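Local coordinates for protein Rubredoxin\:oxygen oxidoreductase (Desulfovibrio gigas, PDB 1E5D) that catalyses the four-electron reduction of one oxygen molecule to two water molecules, using flavin mononucleotide and a diiron centre, at residues F258-W263 and G317-V322; K268-L273 and G340-F345; V40-T45 and G133-T138. One frame throughout, in Å; residues are numbered along the deposited sequence.

Interaction 1. Residues F258-W263 and G317-V322; sequences FYDSMW and GILPYV. With FMN (flavin mononucleotide), chain C.
L319 packs against D260 where strand 254-259 runs out into the phosphate-binding loop of the flavodoxin fold, the segment that follows its first strand. The leucine lies across the aspartate at about a right angle, its CD1 resting 3.5 Å from S261 N and also touching D260 CB. Its second methyl, CD2, reaches M262 SD at 4.1 Å. From the first turn of helix 320-331, V322 presses CG2 against D260 CB at 3.5 Å, while its CG1 meets the ring of F258. With CG anti to its own N (chi1 -159°), the D260 carboxylate is turned to the helix start, where OD2 lies at the edge of the Y321 ring, 3.7 Å from CD2. The two planes are only 13° apart. Beside this edge one water donates to D260 OD2 and accepts from Y321 N. The other oxygen, OD1, takes S261 N from above the carboxylate plane at 2.7 Å; it also forms a salt bridge with K290 and a hydrogen bond with W288 NE1, which probably favours the ionised acid. Farther along the loop, M262 SD touches the flavin methyl C8M, and W263 NE1 bonds to E81 of the second subunit, one of its diiron ligands. S261 OG grips FMN O1P at 2.7 Å, M262 N bonds to O2P, and W263 N meets that same O2P at 2.8 Å in a nearly straight bond (175°).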
loop_
_atom_site.group_PDB
_atom_site.type_symbol
_atom_site.label_atom_id
_atom_site.label_comp_id
_atom_site.label_asym_id
_atom_site.label_seq_id
_atom_site.Cartn_x
_atom_site.Cartn_y
_atom_site.Cartn_z
ATOM N N PHE A 258 9.045 10.059 6.105
ATOM C CA PHE A 258 8.367 9.378 4.996
ATOM C C PHE A 258 7.003 10.037 4.828
ATOM O O PHE A 258 6.347 10.460 5.769
ATOM C CB PHE A 258 8.302 7.885 5.200
ATOM C CG PHE A 258 7.308 7.261 6.142
ATOM C CD1 PHE A 258 6.016 6.981 5.726
ATOM C CD2 PHE A 258 7.641 6.930 7.439
ATOM C CE1 PHE A 258 5.085 6.385 6.551
ATOM C CE2 PHE A 258 6.714 6.335 8.279
ATOM C CZ PHE A 258 5.426 6.057 7.845
ATOM N N TYR A 259 6.613 10.140 3.570
ATOM C CA TYR A 259 5.443 10.887 3.167
ATOM C C TYR A 259 4.920 10.292 1.865
ATOM O O TYR A 259 5.621 9.532 1.199
ATOM C CB TYR A 259 5.802 12.378 2.962
ATOM C CG TYR A 259 6.477 12.558 1.610
ATOM C CD1 TYR A 259 7.789 12.130 1.432
ATOM C CD2 TYR A 259 5.829 13.137 0.522
ATOM C CE1 TYR A 259 8.434 12.278 0.213
ATOM C CE2 TYR A 259 6.460 13.278 -0.699
ATOM C CZ TYR A 259 7.768 12.846 -0.850
ATOM O OH TYR A 259 8.376 13.004 -2.073
ATOM N N ASP A 260 3.726 10.721 1.505
ATOM C CA ASP A 260 3.201 10.612 0.156
ATOM C C ASP A 260 2.496 11.931 -0.146
ATOM O O ASP A 260 2.282 12.753 0.749
ATOM C CB ASP A 260 2.285 9.415 -0.016
ATOM C CG ASP A 260 2.156 8.999 -1.469
ATOM O OD1 ASP A 260 2.725 9.695 -2.338
ATOM O OD2 ASP A 260 1.482 7.993 -1.745
ATOM N N SER A 261 2.163 12.158 -1.407
ATOM C CA SER A 261 1.632 13.468 -1.791
ATOM C C SER A 261 0.964 13.385 -3.150
ATOM O O SER A 261 1.336 12.537 -3.967
ATOM C CB SER A 261 2.777 14.472 -1.805
ATOM O OG SER A 261 2.314 15.762 -2.167
ATOM N N MET A 262 -0.019 14.238 -3.416
ATOM C CA MET A 262 -0.602 14.214 -4.760
ATOM C C MET A 262 -0.095 15.402 -5.568
ATOM O O MET A 262 0.315 15.211 -6.709
ATOM C CB MET A 262 -2.133 14.204 -4.727
ATOM C CG MET A 262 -2.683 13.119 -3.815
ATOM S SD MET A 262 -4.428 13.316 -3.426
ATOM C CE MET A 262 -4.328 14.419 -2.009
ATOM N N TRP A 263 -0.125 16.587 -4.978
ATOM C CA TRP A 263 0.219 17.819 -5.689
ATOM C C TRP A 263 1.467 18.489 -5.135
ATOM O O TRP A 263 1.726 19.672 -5.329
ATOM C CB TRP A 263 -0.983 18.788 -5.682
ATOM C CG TRP A 263 -2.032 18.256 -6.625
ATOM C CD1 TRP A 263 -3.206 17.635 -6.304
ATOM C CD2 TRP A 263 -1.966 18.307 -8.054
ATOM N NE1 TRP A 263 -3.878 17.298 -7.464
ATOM C CE2 TRP A 263 -3.140 17.698 -8.547
ATOM C CE3 TRP A 263 -1.029 18.807 -8.963
ATOM C CZ2 TRP A 263 -3.403 17.576 -9.911
ATOM C CZ3 TRP A 263 -1.295 18.685 -10.313
ATOM C CH2 TRP A 263 -2.469 18.076 -10.775
ATOM N N GLY A 317 -8.996 11.493 5.333
ATOM C CA GLY A 317 -7.969 10.653 5.917
ATOM C C GLY A 317 -6.621 10.874 5.248
ATOM O O GLY A 317 -6.375 11.914 4.639
ATOM N N ILE A 318 -5.776 9.858 5.379
ATOM C CA ILE A 318 -4.428 9.906 4.835
ATOM C C ILE A 318 -4.343 9.021 3.598
ATOM O O ILE A 318 -5.207 8.172 3.393
ATOM C CB ILE A 318 -3.394 9.439 5.871
ATOM C CG1 ILE A 318 -3.548 7.961 6.240
ATOM C CG2 ILE A 318 -3.435 10.305 7.118
ATOM C CD1 ILE A 318 -2.404 7.409 7.067
ATOM N N LEU A 319 -3.312 9.246 2.803
ATOM C CA LEU A 319 -3.086 8.465 1.596
ATOM C C LEU A 319 -2.801 7.005 1.926
ATOM O O LEU A 319 -2.168 6.633 2.906
ATOM C CB LEU A 319 -1.957 9.085 0.767
ATOM C CG LEU A 319 -2.289 10.412 0.071
ATOM C CD1 LEU A 319 -1.064 10.948 -0.665
ATOM C CD2 LEU A 319 -3.452 10.244 -0.892
ATOM N N PRO A 320 -3.326 6.157 1.037
ATOM C CA PRO A 320 -3.332 4.710 1.236
ATOM C C PRO A 320 -1.953 4.147 1.556
ATOM O O PRO A 320 -1.790 3.354 2.479
ATOM C CB PRO A 320 -3.761 4.196 -0.140
ATOM C CG PRO A 320 -4.567 5.306 -0.724
ATOM C CD PRO A 320 -3.953 6.576 -0.234
ATOM N N TYR A 321 -0.958 4.549 0.778
ATOM C CA TYR A 321 0.395 4.035 0.919
ATOM C C TYR A 321 1.018 4.481 2.232
ATOM O O TYR A 321 1.864 3.794 2.811
ATOM C CB TYR A 321 1.253 4.501 -0.257
ATOM C CG TYR A 321 0.929 3.807 -1.551
ATOM C CD1 TYR A 321 0.372 2.535 -1.536
ATOM C CD2 TYR A 321 1.171 4.412 -2.774
ATOM C CE1 TYR A 321 0.065 1.876 -2.711
ATOM C CE2 TYR A 321 0.866 3.758 -3.959
ATOM C CZ TYR A 321 0.313 2.498 -3.920
ATOM O OH TYR A 321 0.011 1.840 -5.089
ATOM N N VAL A 322 0.588 5.650 2.715
ATOM C CA VAL A 322 1.062 6.055 4.039
ATOM C C VAL A 322 0.423 5.178 5.112
ATOM O O VAL A 322 1.071 4.705 6.039
ATOM C CB VAL A 322 0.776 7.540 4.312
ATOM C CG1 VAL A 322 1.217 7.894 5.720
ATOM C CG2 VAL A 322 1.496 8.403 3.289
HETATM N N1 FMN C . -8.564 18.075 1.624
HETATM C C2 FMN C . -9.315 18.008 2.715
HETATM O O2 FMN C . -9.353 18.891 3.530
HETATM N N3 FMN C . -10.122 16.873 2.995
HETATM C C4 FMN C . -10.447 15.985 1.986
HETATM O O4 FMN C . -11.117 15.014 2.285
HETATM C C4A FMN C . -9.661 16.080 0.765
HETATM N N5 FMN C . -9.638 15.054 -0.116
HETATM C C5A FMN C . -9.144 15.343 -1.365
HETATM C C6 FMN C . -9.225 14.328 -2.352
HETATM C C7 FMN C . -8.537 14.430 -3.537
HETATM C C7M FMN C . -8.403 13.224 -4.427
HETATM C C8 FMN C . -7.679 15.575 -3.774
HETATM C C8M FMN C . -7.099 15.813 -5.149
HETATM C C9 FMN C . -7.756 16.666 -2.894
HETATM C C9A FMN C . -8.305 16.462 -1.626
HETATM N N10 FMN C . -8.092 17.354 -0.530
HETATM C C10 FMN C . -8.784 17.229 0.596
HETATM C "C1'" FMN C . -7.266 18.557 -0.795
HETATM C "C2'" FMN C . -5.757 18.238 -0.638
HETATM O "O2'" FMN C . -5.483 17.809 0.691
HETATM C "C3'" FMN C . -5.038 19.545 -0.931
HETATM O "O3'" FMN C . -5.025 19.682 -2.349
HETATM C "C4'" FMN C . -3.593 19.507 -0.424
HETATM O "O4'" FMN C . -2.934 20.743 -0.745
HETATM C "C5'" FMN C . -2.913 18.333 -1.094
HETATM O "O5'" FMN C . -1.417 18.271 -0.619
HETATM P P FMN C . -0.339 17.645 -1.494
HETATM O O1P FMN C . 0.808 17.279 -0.550
HETATM O O2P FMN C . -0.830 16.600 -2.274
HETATM O O3P FMN C . 0.151 18.641 -2.441
HETATM O O HOH W 1 -0.686 6.572 -1.274
#

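Interaction 2. Residues K268-L273 and G340-F345; sequences KMARVL and GAFGSF. With FMN (flavin mononucleotide), chain C.
M269 of helix 268-273 stands opposite G343 of strand 340-345, their CA atoms 7.5 Å apart. The two segments run roughly antiparallel, at 147° between their directions, with axes 8.9 Å apart at closest approach. F342 fills the space between them. Its CG sits between backbone N and carbonyl carbon (chi1 65°), which sends the ring out against the helix. L273 comes from the opposite direction and sets CD1 over one ring face in a CH-pi contact, 3.6 Å from the centroid and displaced toward the rim. M269 CB lies 3.7 Å from CD2 of the ring, and A270 CB meets its CZ at 3.8 Å. This is the helix-on-sheet packing of the flavodoxin fold: helix 265-279, which follows the first strand, covers one face of the five-stranded parallel sheet, and I257 of strand 254-259, two strands over, adds to the same layer against L273 and F342. Bent at chi3, the M269 side chain lays its end along the strand backbone, CE coming within 3.5 Å of G343 O. Helix 379-400 packs beside it through L385, which touches both M269 and L273. At the cofactor end of the strand the chemistry turns polar. S344 OG accepts a bond from O4' of the FMN ribityl chain at 3.0 Å, and can give its own proton to N375 O, the stronger partner, or V373 O.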
loop_
_atom_site.group_PDB
_atom_site.type_symbol
_atom_site.label_atom_id
_atom_site.label_comp_id
_atom_site.label_asym_id
_atom_site.label_seq_id
_atom_site.Cartn_x
_atom_site.Cartn_y
_atom_site.Cartn_z
ATOM N N LYS A 268 7.123 19.321 -0.547
ATOM C CA LYS A 268 7.883 20.526 -0.237
ATOM C C LYS A 268 8.124 20.681 1.262
ATOM O O LYS A 268 9.234 20.950 1.720
ATOM C CB LYS A 268 7.156 21.762 -0.783
ATOM C CG LYS A 268 7.215 21.841 -2.299
ATOM C CD LYS A 268 6.372 22.975 -2.846
ATOM C CE LYS A 268 5.888 22.674 -4.258
ATOM N NZ LYS A 268 5.688 23.925 -5.043
ATOM N N MET A 269 7.058 20.501 2.037
ATOM C CA MET A 269 7.194 20.462 3.488
ATOM C C MET A 269 8.243 19.422 3.863
ATOM O O MET A 269 9.155 19.691 4.642
ATOM C CB MET A 269 5.825 20.174 4.108
ATOM C CG MET A 269 4.766 21.195 3.696
ATOM S SD MET A 269 3.115 20.767 4.283
ATOM C CE MET A 269 3.312 20.976 6.045
ATOM N N ALA A 270 8.150 18.216 3.292
ATOM C CA ALA A 270 9.129 17.178 3.593
ATOM C C ALA A 270 10.542 17.612 3.232
ATOM O O ALA A 270 11.487 17.422 4.000
ATOM C CB ALA A 270 8.793 15.892 2.858
ATOM N N ARG A 271 10.698 18.204 2.047
ATOM C CA ARG A 271 12.041 18.635 1.646
ATOM C C ARG A 271 12.570 19.678 2.619
ATOM O O ARG A 271 13.736 19.682 3.006
ATOM C CB ARG A 271 12.036 19.187 0.224
ATOM C CG ARG A 271 11.720 18.143 -0.842
ATOM C CD ARG A 271 11.587 18.817 -2.203
ATOM N NE ARG A 271 12.901 19.211 -2.706
ATOM C CZ ARG A 271 13.840 18.322 -3.016
ATOM N NH1 ARG A 271 13.614 17.021 -2.880
ATOM N NH2 ARG A 271 15.010 18.746 -3.465
ATOM N N VAL A 272 11.693 20.589 3.050
ATOM C CA VAL A 272 12.156 21.592 4.002
ATOM C C VAL A 272 12.596 20.927 5.302
ATOM O O VAL A 272 13.667 21.227 5.827
ATOM C CB VAL A 272 11.085 22.649 4.309
ATOM C CG1 VAL A 272 11.392 23.318 5.640
ATOM C CG2 VAL A 272 11.008 23.672 3.185
ATOM N N LEU A 273 11.753 20.024 5.801
ATOM C CA LEU A 273 12.075 19.290 7.019
ATOM C C LEU A 273 13.453 18.652 6.889
ATOM O O LEU A 273 14.264 18.754 7.807
ATOM C CB LEU A 273 11.028 18.218 7.334
ATOM C CG LEU A 273 9.771 18.710 8.056
ATOM C CD1 LEU A 273 8.740 17.598 8.213
ATOM C CD2 LEU A 273 10.131 19.291 9.418
ATOM N N GLY A 340 6.818 12.617 14.743
ATOM C CA GLY A 340 6.539 13.871 14.093
ATOM C C GLY A 340 5.497 13.673 13.004
ATOM O O GLY A 340 5.369 12.581 12.449
ATOM N N ALA A 341 4.742 14.722 12.689
ATOM C CA ALA A 341 3.738 14.621 11.640
ATOM C C ALA A 341 3.529 15.959 10.938
ATOM O O ALA A 341 3.752 17.045 11.461
ATOM C CB ALA A 341 2.422 14.117 12.195
ATOM N N PHE A 342 3.087 15.888 9.681
ATOM C CA PHE A 342 2.877 17.131 8.944
ATOM C C PHE A 342 2.029 16.839 7.719
ATOM O O PHE A 342 1.797 15.687 7.362
ATOM C CB PHE A 342 4.216 17.753 8.559
ATOM C CG PHE A 342 5.028 16.911 7.589
ATOM C CD1 PHE A 342 5.758 15.827 8.052
ATOM C CD2 PHE A 342 5.052 17.204 6.233
ATOM C CE1 PHE A 342 6.507 15.046 7.188
ATOM C CE2 PHE A 342 5.802 16.432 5.364
ATOM C CZ PHE A 342 6.534 15.352 5.839
ATOM N N GLY A 343 1.548 17.886 7.054
ATOM C CA GLY A 343 0.727 17.625 5.883
ATOM C C GLY A 343 -0.003 18.866 5.411
ATOM O O GLY A 343 -0.041 19.876 6.104
ATOM N N SER A 344 -0.556 18.745 4.214
ATOM C CA SER A 344 -1.357 19.785 3.592
ATOM C C SER A 344 -2.787 19.279 3.495
ATOM O O SER A 344 -3.005 18.068 3.403
ATOM C CB SER A 344 -0.783 20.145 2.228
ATOM O OG SER A 344 -1.376 21.311 1.709
ATOM N N PHE A 345 -3.759 20.165 3.538
ATOM C CA PHE A 345 -5.170 19.805 3.537
ATOM C C PHE A 345 -5.932 20.902 2.801
ATOM O O PHE A 345 -5.359 21.983 2.616
ATOM C CB PHE A 345 -5.732 19.633 4.955
ATOM C CG PHE A 345 -5.826 20.967 5.683
ATOM C CD1 PHE A 345 -4.681 21.551 6.197
ATOM C CD2 PHE A 345 -7.044 21.611 5.823
ATOM C CE1 PHE A 345 -4.756 22.780 6.827
ATOM C CE2 PHE A 345 -7.124 22.842 6.450
ATOM C CZ PHE A 345 -5.976 23.428 6.948
HETATM N N1 FMN C . -8.564 18.075 1.624
HETATM C C2 FMN C . -9.315 18.008 2.715
HETATM O O2 FMN C . -9.353 18.891 3.530
HETATM N N3 FMN C . -10.122 16.873 2.995
HETATM C C4 FMN C . -10.447 15.985 1.986
HETATM O O4 FMN C . -11.117 15.014 2.285
HETATM C C4A FMN C . -9.661 16.080 0.765
HETATM N N5 FMN C . -9.638 15.054 -0.116
HETATM C C5A FMN C . -9.144 15.343 -1.365
HETATM C C6 FMN C . -9.225 14.328 -2.352
HETATM C C7 FMN C . -8.537 14.430 -3.537
HETATM C C7M FMN C . -8.403 13.224 -4.427
HETATM C C8 FMN C . -7.679 15.575 -3.774
HETATM C C8M FMN C . -7.099 15.813 -5.149
HETATM C C9 FMN C . -7.756 16.666 -2.894
HETATM C C9A FMN C . -8.305 16.462 -1.626
HETATM N N10 FMN C . -8.092 17.354 -0.530
HETATM C C10 FMN C . -8.784 17.229 0.596
HETATM C "C1'" FMN C . -7.266 18.557 -0.795
HETATM C "C2'" FMN C . -5.757 18.238 -0.638
HETATM O "O2'" FMN C . -5.483 17.809 0.691
HETATM C "C3'" FMN C . -5.038 19.545 -0.931
HETATM O "O3'" FMN C . -5.025 19.682 -2.349
HETATM C "C4'" FMN C . -3.593 19.507 -0.424
HETATM O "O4'" FMN C . -2.934 20.743 -0.745
HETATM C "C5'" FMN C . -2.913 18.333 -1.094
HETATM O "O5'" FMN C . -1.417 18.271 -0.619
HETATM P P FMN C . -0.339 17.645 -1.494
HETATM O O1P FMN C . 0.808 17.279 -0.550
HETATM O O2P FMN C . -0.830 16.600 -2.274
HETATM O O3P FMN C . 0.151 18.641 -2.441
#

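Interaction 3. Residues V40-T45 and G133-T138; sequences VEDEKT and GKRTVT
R135 reaches across from the turn before strand 136-141 to the loop that holds E41 and D42. Its CB rests 3.5 Å from D42 OD2, and CG stays near the same oxygen. The chain then bends at chi3, bringing NE within 4.2 Å of V40 CG1, which lies obliquely to the guanidinium. At the tip, NH2 donates to E41 O at 3.1 Å, nearly in line with the carbonyl bond (168°), while NH1 forms a salt bridge with E158. D42 answers with its carboxylate, whose two oxygens take successive backbone N-H groups: K134 N reaches the syn lone pair of OD1 at 2.7 Å, and R135 N meets OD2 from the syn side at 2.6 Å. In this metallo-beta-lactamase-type domain the contact joins two hairpin connections, 33-40 to 46-48 in one sheet and 129-131 to 136-141 in the other, at the protein surface. D42 OD2 and R135 NE are 4.6 Å apart, too far for a salt bridge. The turns are thus joined mainly by a carboxylate holding main-chain N-H groups and a guanidinium holding a main-chain carbonyl, bonds that fix the course of both backbones.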
loop_
_atom_site.group_PDB
_atom_site.type_symbol
_atom_site.label_atom_id
_atom_site.label_comp_id
_atom_site.label_asym_id
_atom_site.label_seq_id
_atom_site.Cartn_x
_atom_site.Cartn_y
_atom_site.Cartn_z
ATOM N N VAL A 40 23.731 -33.852 8.994
ATOM C CA VAL A 40 24.750 -34.275 9.947
ATOM C C VAL A 40 24.951 -35.789 9.914
ATOM O O VAL A 40 24.061 -36.570 10.259
ATOM C CB VAL A 40 24.400 -33.842 11.383
ATOM C CG1 VAL A 40 25.486 -34.307 12.341
ATOM C CG2 VAL A 40 24.209 -32.338 11.452
ATOM N N GLU A 41 26.147 -36.193 9.484
ATOM C CA GLU A 41 26.500 -37.603 9.425
ATOM C C GLU A 41 26.926 -38.149 10.785
ATOM O O GLU A 41 27.985 -37.754 11.271
ATOM C CB GLU A 41 27.635 -37.814 8.425
ATOM C CG GLU A 41 27.133 -37.836 6.985
ATOM C CD GLU A 41 28.258 -38.084 6.000
ATOM O OE1 GLU A 41 29.264 -37.341 6.037
ATOM O OE2 GLU A 41 28.127 -39.028 5.193
ATOM N N ASP A 42 26.104 -39.018 11.345
ATOM C CA ASP A 42 26.349 -39.795 12.549
ATOM C C ASP A 42 25.812 -41.220 12.354
ATOM O O ASP A 42 25.417 -41.602 11.247
ATOM C CB ASP A 42 25.725 -39.163 13.786
ATOM C CG ASP A 42 26.475 -39.453 15.068
ATOM O OD1 ASP A 42 27.286 -40.402 15.099
ATOM O OD2 ASP A 42 26.260 -38.739 16.068
ATOM N N GLU A 43 25.801 -42.006 13.428
ATOM C CA GLU A 43 25.241 -43.359 13.320
ATOM C C GLU A 43 23.764 -43.194 12.955
ATOM O O GLU A 43 23.264 -43.760 11.991
ATOM C CB GLU A 43 25.440 -44.165 14.591
ATOM C CG GLU A 43 26.606 -43.771 15.471
ATOM C CD GLU A 43 27.936 -43.632 14.761
ATOM O OE1 GLU A 43 28.175 -44.357 13.771
ATOM O OE2 GLU A 43 28.758 -42.788 15.187
ATOM N N LYS A 44 23.113 -42.370 13.764
ATOM C CA LYS A 44 21.818 -41.793 13.443
ATOM C C LYS A 44 22.054 -40.573 12.553
ATOM O O LYS A 44 22.466 -39.514 13.032
ATOM C CB LYS A 44 21.080 -41.438 14.726
ATOM C CG LYS A 44 20.152 -42.490 15.286
ATOM C CD LYS A 44 20.397 -43.885 14.755
ATOM C CE LYS A 44 19.130 -44.716 14.687
ATOM N NZ LYS A 44 18.164 -44.360 15.762
ATOM N N THR A 45 21.834 -40.713 11.247
ATOM C CA THR A 45 22.121 -39.584 10.364
ATOM C C THR A 45 20.937 -38.624 10.307
ATOM O O THR A 45 19.796 -39.019 10.072
ATOM C CB THR A 45 22.493 -40.033 8.942
ATOM O OG1 THR A 45 23.796 -40.625 8.960
ATOM C CG2 THR A 45 22.564 -38.819 8.026
ATOM N N GLY A 133 24.540 -40.725 17.885
ATOM C CA GLY A 133 25.608 -41.696 17.832
ATOM C C GLY A 133 26.850 -41.132 18.506
ATOM O O GLY A 133 26.890 -40.945 19.724
ATOM N N LYS A 134 27.876 -40.827 17.713
ATOM C CA LYS A 134 29.057 -40.186 18.292
ATOM C C LYS A 134 28.720 -38.777 18.758
ATOM O O LYS A 134 29.201 -38.301 19.791
ATOM C CB LYS A 134 30.212 -40.187 17.288
ATOM C CG LYS A 134 30.688 -38.800 16.901
ATOM C CD LYS A 134 31.667 -38.821 15.742
ATOM C CE LYS A 134 32.958 -38.096 16.083
ATOM N NZ LYS A 134 32.807 -36.614 16.075
ATOM N N ARG A 135 27.874 -38.046 18.021
ATOM C CA ARG A 135 27.576 -36.687 18.485
ATOM C C ARG A 135 26.323 -36.672 19.338
ATOM O O ARG A 135 25.510 -37.591 19.274
ATOM C CB ARG A 135 27.424 -35.731 17.297
ATOM C CG ARG A 135 28.755 -35.433 16.629
ATOM C CD ARG A 135 28.633 -34.739 15.292
ATOM N NE ARG A 135 29.002 -35.599 14.164
ATOM C CZ ARG A 135 30.099 -35.397 13.440
ATOM N NH1 ARG A 135 30.893 -34.379 13.757
ATOM N NH2 ARG A 135 30.420 -36.180 12.422
ATOM N N THR A 136 26.151 -35.619 20.133
ATOM C CA THR A 136 24.867 -35.455 20.829
ATOM C C THR A 136 24.398 -34.008 20.705
ATOM O O THR A 136 25.112 -33.049 20.998
ATOM C CB THR A 136 24.944 -35.942 22.285
ATOM O OG1 THR A 136 24.540 -34.913 23.193
ATOM C CG2 THR A 136 26.377 -36.315 22.653
ATOM N N VAL A 137 23.166 -33.825 20.230
ATOM C CA VAL A 137 22.662 -32.474 19.990
ATOM C C VAL A 137 21.749 -32.025 21.116
ATOM O O VAL A 137 21.069 -32.840 21.745
ATOM C CB VAL A 137 21.929 -32.395 18.636
ATOM C CG1 VAL A 137 20.805 -33.416 18.571
ATOM C CG2 VAL A 137 21.401 -30.989 18.403
ATOM N N THR A 138 21.726 -30.719 21.384
ATOM C CA THR A 138 20.866 -30.200 22.449
ATOM C C THR A 138 19.861 -29.184 21.924
ATOM O O THR A 138 20.196 -28.302 21.130
ATOM C CB THR A 138 21.726 -29.574 23.558
ATOM O OG1 THR A 138 22.550 -30.606 24.117
ATOM C CG2 THR A 138 20.849 -29.029 24.672
#

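Overall arrangement
Interactions 1 and 2 are both buried and both use the five-stranded parallel sheet of the flavodoxin domain; their centres lie 11 Å apart, and Y259 joins them by packing on A270 and F342. Their segments alternate along the chain, and both touch FMN, interaction 1 at the phosphate and interaction 2 along the ribityl chain. Interaction 2 is almost wholly apolar across its interface; interaction 1 adds a water-bridged carboxylate to its methyl packing. Interaction 3 lies on the opposite side of the chain's centre, about 56 Å from interaction 1 between centres, in the lactamase-type domain. There, at the surface, direct hydrogen bonds between charged side chains and backbone dominate.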